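Local coordinates for protein immunoreactive 84kD antigen PG93 (Porphyromonas gingivalis, PDB 5M11) that serves as an essential cell-surface component of the type IX secretion system and binds zinc and calcium ions, at residues N14-T22 against V306-N314; L671-R682 against K748-I757. One frame throughout, in Å; residues are numbered along the deposited sequence.

Overall arrangement
The two contacts lie in different parts of a chain built from two beta-propellers and a C-terminal beta-sandwich. Contact 1 pairs the two linkers that run between the propellers, one outward near the N-terminus and one back. Contact 2 closes one side of the sandwich that follows the second propeller. They lie in series along the chain, with centres about 38 Å apart and nearest atoms about 13 Å apart, and do not touch. Each has a metal nearby: the side chain of Asp313 in contact 1 lies about 5 Å from a zinc ion held by Asp315 and His340, and that of Leu671 in contact 2 about 7 Å from a calcium ion held by Glu670 and Asp743.

Contact 1: residues N14-T22 against V306-N314; sequences NTLLAIHKT and VAFDGPGDN
Asn314 holds CG beside its backbone N and anti to its carbonyl carbon (chi1 -56°), which brings the amide up to Ala18, while Ile19, with CG1 likewise beside its own N (chi1 -81°), sends CG2 to Val306 and CD1 to Phe308. The setting is the double crossing between two seven-bladed beta-propellers. Strand 13-16 pairs with strand 655-660 as an outermost strand in the last blade of the second propeller, and 17-21 then leads into strand 22-27 of the first. Residues 306-314 make the return journey, from strand 302-303 to strand 318-322.

The single hydrogen bond between the linkers runs from Ala18 N to Asn314 OD1 (2.8 Å). It lies in the carbonyl plane on a lone pair and is moderately bent, at 150° at the hydrogen, so the side-chain amide satisfies the N-H of the buried Ala18. Next to it, Ala18 CB faces Pro311 CG at 4.0 Å, and the proline ring lays its CD against Leu17 O at 3.4 Å. Leu17 crosses the asparagine side chain at about a right angle, CD2 nearest to OD1.

On the other flank the branches of Ile19 part company. CG2 meets Val306 CG1 at 4.0 Å as the two side chains slide past each other in opposite directions, whereas CD1 meets Phe308 CB at 3.8 Å, the two side chains crossing at about a right angle. Beyond the pairing, Asp313 turns away to form a salt bridge with Lys345, close to the zinc ligands Asp315 and His340. His20 NE2 is hydrogen-bonded to a diethylene glycol molecule, probably from the crystallisation liquor, and the ring comes obliquely to the return linker, with CD2 3.5 Å from Gly312 O.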
loop_
_atom_site.group_PDB
_atom_site.type_symbol
_atom_site.label_atom_id
_atom_site.label_comp_id
_atom_site.label_asym_id
_atom_site.label_seq_id
_atom_site.Cartn_x
_atom_site.Cartn_y
_atom_site.Cartn_z
ATOM N N ASN A 14 5.465 -2.355 11.059
ATOM C CA ASN A 14 4.103 -1.881 11.275
ATOM C C ASN A 14 3.481 -1.384 9.957
ATOM O O ASN A 14 4.221 -1.039 9.027
ATOM C CB ASN A 14 4.051 -0.809 12.362
ATOM C CG ASN A 14 3.364 -1.314 13.608
ATOM O OD1 ASN A 14 4.010 -1.596 14.625
ATOM N ND2 ASN A 14 2.041 -1.517 13.533
ATOM N N THR A 15 2.126 -1.387 9.865
ATOM C CA THR A 15 1.420 -0.917 8.670
ATOM C C THR A 15 0.541 0.295 8.999
ATOM O O THR A 15 -0.166 0.317 10.021
ATOM C CB THR A 15 0.599 -2.020 8.011
ATOM O OG1 THR A 15 -0.341 -2.506 8.951
ATOM C CG2 THR A 15 1.444 -3.174 7.518
ATOM N N LEU A 16 0.584 1.297 8.100
ATOM C CA LEU A 16 -0.172 2.543 8.224
ATOM C C LEU A 16 -1.204 2.618 7.058
ATOM O O LEU A 16 -1.053 3.343 6.055
ATOM C CB LEU A 16 0.815 3.732 8.270
ATOM C CG LEU A 16 1.694 3.840 9.546
ATOM C CD1 LEU A 16 2.900 4.660 9.295
ATOM C CD2 LEU A 16 0.929 4.513 10.707
ATOM N N LEU A 17 -2.241 1.789 7.206
ATOM C CA LEU A 17 -3.282 1.570 6.210
ATOM C C LEU A 17 -4.487 2.479 6.411
ATOM O O LEU A 17 -4.750 2.927 7.529
ATOM C CB LEU A 17 -3.707 0.077 6.190
ATOM C CG LEU A 17 -2.616 -0.901 5.677
ATOM C CD1 LEU A 17 -3.074 -2.324 5.707
ATOM C CD2 LEU A 17 -2.147 -0.553 4.258
ATOM N N ALA A 18 -5.195 2.757 5.296
ATOM C CA ALA A 18 -6.366 3.614 5.194
ATOM C C ALA A 18 -7.722 2.847 5.331
ATOM O O ALA A 18 -7.883 1.726 4.833
ATOM C CB ALA A 18 -6.328 4.349 3.865
ATOM N N ILE A 19 -8.708 3.499 5.977
ATOM C CA ILE A 19 -10.039 2.922 6.131
ATOM C C ILE A 19 -10.892 3.535 4.990
ATOM O O ILE A 19 -11.006 2.900 3.934
ATOM C CB ILE A 19 -10.557 3.095 7.588
ATOM C CG1 ILE A 19 -9.950 1.985 8.487
ATOM C CG2 ILE A 19 -12.075 3.083 7.696
ATOM C CD1 ILE A 19 -8.666 2.392 9.225
ATOM N N HIS A 20 -11.378 4.775 5.138
ATOM C CA HIS A 20 -12.114 5.512 4.104
ATOM C C HIS A 20 -13.401 4.698 3.575
ATOM O O HIS A 20 -14.330 4.462 4.364
ATOM C CB HIS A 20 -11.097 5.939 2.984
ATOM C CG HIS A 20 -11.619 6.680 1.782
ATOM N ND1 HIS A 20 -12.843 7.331 1.789
ATOM C CD2 HIS A 20 -11.052 6.830 0.561
ATOM C CE1 HIS A 20 -12.984 7.834 0.576
ATOM N NE2 HIS A 20 -11.932 7.560 -0.196
ATOM N N LYS A 21 -13.440 4.307 2.272
ATOM C CA LYS A 21 -14.570 3.722 1.533
ATOM C C LYS A 21 -15.006 2.321 2.005
ATOM O O LYS A 21 -14.532 1.331 1.451
ATOM C CB LYS A 21 -14.214 3.685 0.032
ATOM C CG LYS A 21 -15.386 3.534 -0.929
ATOM C CD LYS A 21 -14.849 3.328 -2.333
ATOM C CE LYS A 21 -15.877 2.829 -3.311
ATOM N NZ LYS A 21 -15.227 2.206 -4.495
ATOM N N THR A 22 -15.973 2.244 2.953
ATOM C CA THR A 22 -16.516 0.981 3.499
ATOM C C THR A 22 -17.390 0.338 2.418
ATOM O O THR A 22 -18.498 0.797 2.143
ATOM C CB THR A 22 -17.221 1.228 4.847
ATOM O OG1 THR A 22 -16.227 1.686 5.755
ATOM C CG2 THR A 22 -17.882 -0.014 5.436
ATOM N N VAL A 306 -16.440 5.992 13.191
ATOM C CA VAL A 306 -15.132 5.462 12.809
ATOM C C VAL A 306 -14.101 6.367 13.490
ATOM O O VAL A 306 -13.809 7.467 13.013
ATOM C CB VAL A 306 -14.964 5.329 11.263
ATOM C CG1 VAL A 306 -13.508 5.114 10.858
ATOM C CG2 VAL A 306 -15.842 4.207 10.701
ATOM N N ALA A 307 -13.627 5.932 14.667
ATOM C CA ALA A 307 -12.646 6.661 15.467
ATOM C C ALA A 307 -11.239 6.498 14.876
ATOM O O ALA A 307 -10.346 7.303 15.177
ATOM C CB ALA A 307 -12.681 6.169 16.903
ATOM N N PHE A 308 -11.055 5.472 14.007
ATOM C CA PHE A 308 -9.786 5.171 13.343
ATOM C C PHE A 308 -9.330 6.299 12.447
ATOM O O PHE A 308 -10.065 6.716 11.544
ATOM C CB PHE A 308 -9.868 3.898 12.492
ATOM C CG PHE A 308 -10.451 2.673 13.145
ATOM C CD1 PHE A 308 -9.648 1.812 13.884
ATOM C CD2 PHE A 308 -11.788 2.334 12.957
ATOM C CE1 PHE A 308 -10.178 0.649 14.449
ATOM C CE2 PHE A 308 -12.318 1.176 13.527
ATOM C CZ PHE A 308 -11.506 0.335 14.254
ATOM N N ASP A 309 -8.102 6.767 12.677
ATOM C CA ASP A 309 -7.475 7.789 11.844
ATOM C C ASP A 309 -6.246 7.201 11.166
ATOM O O ASP A 309 -5.378 6.653 11.839
ATOM C CB ASP A 309 -7.119 9.057 12.633
ATOM C CG ASP A 309 -6.426 10.112 11.788
ATOM O OD1 ASP A 309 -7.108 10.750 10.946
ATOM O OD2 ASP A 309 -5.200 10.271 11.941
ATOM N N GLY A 310 -6.226 7.296 9.836
ATOM C CA GLY A 310 -5.171 6.796 8.959
ATOM C C GLY A 310 -4.973 7.675 7.737
ATOM O O GLY A 310 -5.526 8.780 7.686
ATOM N N PRO A 311 -4.184 7.245 6.726
ATOM C CA PRO A 311 -4.024 8.083 5.522
ATOM C C PRO A 311 -5.332 8.217 4.730
ATOM O O PRO A 311 -6.235 7.405 4.911
ATOM C CB PRO A 311 -2.945 7.351 4.713
ATOM C CG PRO A 311 -2.956 5.988 5.185
ATOM C CD PRO A 311 -3.441 5.977 6.602
ATOM N N GLY A 312 -5.433 9.251 3.891
ATOM C CA GLY A 312 -6.599 9.501 3.044
ATOM C C GLY A 312 -6.870 8.366 2.071
ATOM O O GLY A 312 -8.027 8.038 1.805
ATOM N N ASP A 313 -5.780 7.766 1.536
ATOM C CA ASP A 313 -5.722 6.610 0.634
ATOM C C ASP A 313 -4.391 5.874 0.870
ATOM O O ASP A 313 -3.587 6.323 1.688
ATOM C CB ASP A 313 -5.916 7.010 -0.845
ATOM C CG ASP A 313 -5.038 8.127 -1.383
ATOM O OD1 ASP A 313 -5.533 8.918 -2.221
ATOM O OD2 ASP A 313 -3.841 8.167 -1.028
ATOM N N ASN A 314 -4.171 4.737 0.199
ATOM C CA ASN A 314 -2.942 3.958 0.384
ATOM C C ASN A 314 -1.966 4.189 -0.778
ATOM O O ASN A 314 -1.209 3.272 -1.136
ATOM C CB ASN A 314 -3.265 2.468 0.525
ATOM C CG ASN A 314 -4.240 2.122 1.623
ATOM O OD1 ASN A 314 -4.038 2.458 2.790
ATOM N ND2 ASN A 314 -5.258 1.340 1.285
#

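Contact 2: residues L671-R682 against K748-I757; sequences LDGVYVYPNPLR and KSKLIRFAVI
Strands 675-677 and 749-756 run nearly parallel, 18° apart with axes 7.3 Å from each other, as facing members of a beta-sandwich; farther along, the backbones close to a single bridge at Leu681 and Val756. There Leu681 N donates to Ala755 O (2.8 Å) and Ile757 N to Leu681 O (3.3 Å).

Just before the bridge, Asn679 stands in for a backbone partner. Its OD1 accepts from Ala755 N at 2.9 Å, nearly straight at 172°, although the donor sits above the amide carbonyl plane. Between the facing strands, Val676 spans two residues: its CG2 touches Ile752 CD1 at 3.5 Å, while CG1 lies over one face of the Phe754 ring in a CH-pi contact. Phe754 CG lies between its backbone N and carbonyl carbon (chi1 74°), which turns one ring face to the valine, CG1 lying toward the rim. Beyond the bridge, Ile757 CD1 covers a face of the Arg682 guanidinium, 3.6 Å from NE, and its CG1 rests on Pro680 CB. At the other end, Lys750 bends at chi2 and packs CG, CD and CE against Leu671 O.

Both strands are outermost in their sheets. Strand 675-677 pairs with 689-692, whose Val689 and Ile691 also touch Val676, and strand 749-756 pairs with 735-742, whose Tyr737 and Val739 pack on Phe754.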
loop_
_atom_site.group_PDB
_atom_site.type_symbol
_atom_site.label_atom_id
_atom_site.label_comp_id
_atom_site.label_asym_id
_atom_site.label_seq_id
_atom_site.Cartn_x
_atom_site.Cartn_y
_atom_site.Cartn_z
ATOM N N LEU A 671 20.143 1.638 24.841
ATOM C CA LEU A 671 20.635 0.271 24.948
ATOM C C LEU A 671 19.970 -0.476 26.101
ATOM O O LEU A 671 20.226 -1.666 26.282
ATOM C CB LEU A 671 22.164 0.228 25.091
ATOM C CG LEU A 671 22.995 0.576 23.850
ATOM C CD1 LEU A 671 24.464 0.417 24.141
ATOM C CD2 LEU A 671 22.623 -0.283 22.642
ATOM N N ASP A 672 19.073 0.197 26.838
ATOM C CA ASP A 672 18.341 -0.384 27.966
ATOM C C ASP A 672 17.411 -1.529 27.527
ATOM O O ASP A 672 16.925 -2.282 28.375
ATOM C CB ASP A 672 17.522 0.700 28.696
ATOM C CG ASP A 672 18.292 1.635 29.624
ATOM O OD1 ASP A 672 17.637 2.386 30.387
ATOM O OD2 ASP A 672 19.549 1.656 29.551
ATOM N N GLY A 673 17.196 -1.661 26.219
ATOM C CA GLY A 673 16.331 -2.692 25.659
ATOM C C GLY A 673 17.010 -3.899 25.032
ATOM O O GLY A 673 16.334 -4.679 24.360
ATOM N N VAL A 674 18.322 -4.093 25.239
ATOM C CA VAL A 674 19.001 -5.247 24.628
ATOM C C VAL A 674 18.595 -6.535 25.394
ATOM O O VAL A 674 18.417 -6.484 26.611
ATOM C CB VAL A 674 20.550 -5.060 24.515
ATOM C CG1 VAL A 674 21.212 -6.250 23.833
ATOM C CG2 VAL A 674 20.900 -3.775 23.759
ATOM N N TYR A 675 18.398 -7.666 24.666
ATOM C CA TYR A 675 18.028 -8.969 25.241
ATOM C C TYR A 675 18.395 -10.158 24.317
ATOM O O TYR A 675 18.509 -9.986 23.107
ATOM C CB TYR A 675 16.534 -9.003 25.595
ATOM C CG TYR A 675 15.592 -8.917 24.418
ATOM C CD1 TYR A 675 14.871 -10.030 23.996
ATOM C CD2 TYR A 675 15.350 -7.704 23.780
ATOM C CE1 TYR A 675 13.955 -9.944 22.948
ATOM C CE2 TYR A 675 14.427 -7.602 22.740
ATOM C CZ TYR A 675 13.739 -8.728 22.317
ATOM O OH TYR A 675 12.867 -8.641 21.258
ATOM N N VAL A 676 18.590 -11.352 24.903
ATOM C CA VAL A 676 18.915 -12.586 24.170
ATOM C C VAL A 676 17.750 -13.531 24.282
ATOM O O VAL A 676 17.206 -13.709 25.375
ATOM C CB VAL A 676 20.206 -13.327 24.635
ATOM C CG1 VAL A 676 20.771 -14.198 23.527
ATOM C CG2 VAL A 676 21.267 -12.393 25.181
ATOM N N TYR A 677 17.400 -14.178 23.176
ATOM C CA TYR A 677 16.351 -15.176 23.148
ATOM C C TYR A 677 16.758 -16.263 22.164
ATOM O O TYR A 677 17.189 -15.965 21.044
ATOM C CB TYR A 677 14.954 -14.590 22.859
ATOM C CG TYR A 677 14.738 -14.067 21.460
ATOM C CD1 TYR A 677 14.149 -14.860 20.480
ATOM C CD2 TYR A 677 15.071 -12.760 21.126
ATOM C CE1 TYR A 677 13.911 -14.368 19.194
ATOM C CE2 TYR A 677 14.862 -12.263 19.837
ATOM C CZ TYR A 677 14.279 -13.070 18.871
ATOM O OH TYR A 677 14.085 -12.577 17.598
ATOM N N PRO A 678 16.689 -17.534 22.592
ATOM C CA PRO A 678 16.191 -18.001 23.890
ATOM C C PRO A 678 17.257 -18.007 25.002
ATOM O O PRO A 678 18.445 -18.256 24.770
ATOM C CB PRO A 678 15.686 -19.407 23.566
ATOM C CG PRO A 678 16.571 -19.885 22.443
ATOM C CD PRO A 678 17.056 -18.658 21.708
ATOM N N ASN A 679 16.805 -17.702 26.222
ATOM C CA ASN A 679 17.614 -17.731 27.431
ATOM C C ASN A 679 16.821 -18.513 28.503
ATOM O O ASN A 679 15.761 -18.046 28.933
ATOM C CB ASN A 679 18.023 -16.332 27.901
ATOM C CG ASN A 679 18.947 -16.329 29.105
ATOM O OD1 ASN A 679 19.542 -17.352 29.514
ATOM N ND2 ASN A 679 19.093 -15.161 29.704
ATOM N N PRO A 680 17.274 -19.730 28.888
ATOM C CA PRO A 680 18.506 -20.407 28.457
ATOM C C PRO A 680 18.378 -21.065 27.082
ATOM O O PRO A 680 17.255 -21.305 26.618
ATOM C CB PRO A 680 18.713 -21.457 29.558
ATOM C CG PRO A 680 17.330 -21.820 29.975
ATOM C CD PRO A 680 16.552 -20.529 29.900
ATOM N N LEU A 681 19.535 -21.347 26.429
ATOM C CA LEU A 681 19.569 -22.039 25.143
ATOM C C LEU A 681 19.642 -23.551 25.392
ATOM O O LEU A 681 20.690 -24.075 25.788
ATOM C CB LEU A 681 20.724 -21.554 24.255
ATOM C CG LEU A 681 20.888 -22.308 22.922
ATOM C CD1 LEU A 681 19.964 -21.755 21.839
ATOM C CD2 LEU A 681 22.307 -22.281 22.476
ATOM N N ARG A 682 18.507 -24.240 25.165
ATOM C CA ARG A 682 18.336 -25.677 25.395
ATOM C C ARG A 682 18.686 -26.513 24.150
ATOM O O ARG A 682 18.575 -26.006 23.034
ATOM C CB ARG A 682 16.896 -25.962 25.843
ATOM C CG ARG A 682 16.519 -25.268 27.138
ATOM C CD ARG A 682 15.122 -25.620 27.589
ATOM N NE ARG A 682 15.058 -25.704 29.049
ATOM C CZ ARG A 682 14.623 -24.729 29.841
ATOM N NH1 ARG A 682 14.170 -23.591 29.320
ATOM N NH2 ARG A 682 14.611 -24.894 31.160
ATOM N N LYS A 748 28.652 4.696 25.532
ATOM C CA LYS A 748 27.982 3.881 26.550
ATOM C C LYS A 748 28.008 2.388 26.166
ATOM O O LYS A 748 28.008 2.031 24.980
ATOM C CB LYS A 748 26.534 4.359 26.782
ATOM C CG LYS A 748 25.995 4.060 28.186
ATOM C CD LYS A 748 26.103 5.264 29.141
ATOM C CE LYS A 748 27.258 5.175 30.116
ATOM N NZ LYS A 748 27.301 6.349 31.029
ATOM N N SER A 749 28.025 1.526 27.189
ATOM C CA SER A 749 28.071 0.076 27.042
ATOM C C SER A 749 26.868 -0.616 27.712
ATOM O O SER A 749 26.187 -0.026 28.556
ATOM C CB SER A 749 29.372 -0.469 27.627
ATOM O OG SER A 749 30.504 0.266 27.190
ATOM N N LYS A 750 26.619 -1.873 27.326
ATOM C CA LYS A 750 25.564 -2.702 27.885
ATOM C C LYS A 750 26.062 -4.147 27.987
ATOM O O LYS A 750 26.366 -4.798 26.984
ATOM C CB LYS A 750 24.261 -2.593 27.074
ATOM C CG LYS A 750 23.039 -3.212 27.754
ATOM C CD LYS A 750 22.536 -2.419 28.960
ATOM C CE LYS A 750 21.281 -3.031 29.532
ATOM N NZ LYS A 750 20.697 -2.190 30.608
ATOM N N LEU A 751 26.190 -4.620 29.216
ATOM C CA LEU A 751 26.645 -5.967 29.452
ATOM C C LEU A 751 25.469 -6.796 29.900
ATOM O O LEU A 751 24.887 -6.546 30.958
ATOM C CB LEU A 751 27.799 -5.991 30.469
ATOM C CG LEU A 751 28.472 -7.339 30.755
ATOM C CD1 LEU A 751 28.948 -8.030 29.475
ATOM C CD2 LEU A 751 29.624 -7.154 31.725
ATOM N N ILE A 752 25.077 -7.745 29.046
ATOM C CA ILE A 752 23.954 -8.639 29.320
ATOM C C ILE A 752 24.445 -10.101 29.213
ATOM O O ILE A 752 25.351 -10.401 28.430
ATOM C CB ILE A 752 22.719 -8.327 28.429
ATOM C CG1 ILE A 752 22.944 -8.698 26.954
ATOM C CG2 ILE A 752 22.268 -6.857 28.585
ATOM C CD1 ILE A 752 21.690 -9.088 26.266
ATOM N N ARG A 753 23.882 -10.988 30.034
ATOM C CA ARG A 753 24.301 -12.384 30.069
ATOM C C ARG A 753 23.151 -13.335 29.734
ATOM O O ARG A 753 21.991 -13.019 30.010
ATOM C CB ARG A 753 24.877 -12.723 31.455
ATOM C CG ARG A 753 26.205 -12.065 31.763
ATOM C CD ARG A 753 26.409 -11.957 33.261
ATOM N NE ARG A 753 27.806 -11.699 33.620
ATOM C CZ ARG A 753 28.635 -12.604 34.141
ATOM N NH1 ARG A 753 28.217 -13.844 34.376
ATOM N NH2 ARG A 753 29.886 -12.273 34.439
ATOM N N PHE A 754 23.483 -14.505 29.147
ATOM C CA PHE A 754 22.544 -15.582 28.798
ATOM C C PHE A 754 23.196 -16.948 29.074
ATOM O O PHE A 754 24.425 -17.079 29.002
ATOM C CB PHE A 754 22.048 -15.482 27.343
ATOM C CG PHE A 754 23.061 -15.882 26.301
ATOM C CD1 PHE A 754 23.133 -17.196 25.845
ATOM C CD2 PHE A 754 23.949 -14.950 25.778
ATOM C CE1 PHE A 754 24.087 -17.570 24.897
ATOM C CE2 PHE A 754 24.880 -15.317 24.806
ATOM C CZ PHE A 754 24.944 -16.623 24.374
ATOM N N ALA A 755 22.373 -17.961 29.364
ATOM C CA ALA A 755 22.873 -19.281 29.701
ATOM C C ALA A 755 22.683 -20.320 28.588
ATOM O O ALA A 755 21.663 -20.317 27.893
ATOM C CB ALA A 755 22.186 -19.763 30.963
ATOM N N VAL A 756 23.702 -21.207 28.440
ATOM C CA VAL A 756 23.716 -22.396 27.577
ATOM C C VAL A 756 23.622 -23.576 28.547
ATOM O O VAL A 756 24.462 -23.688 29.442
ATOM C CB VAL A 756 24.930 -22.493 26.616
ATOM C CG1 VAL A 756 25.012 -23.879 25.982
ATOM C CG2 VAL A 756 24.867 -21.416 25.531
ATOM N N ILE A 757 22.555 -24.390 28.442
ATOM C CA ILE A 757 22.314 -25.499 29.375
ATOM C C ILE A 757 22.222 -26.846 28.653
ATOM O O ILE A 757 21.694 -26.916 27.534
ATOM C CB ILE A 757 21.061 -25.253 30.269
ATOM C CG1 ILE A 757 19.760 -25.054 29.452
ATOM C CG2 ILE A 757 21.295 -24.082 31.218
ATOM C CD1 ILE A 757 18.477 -25.452 30.207
#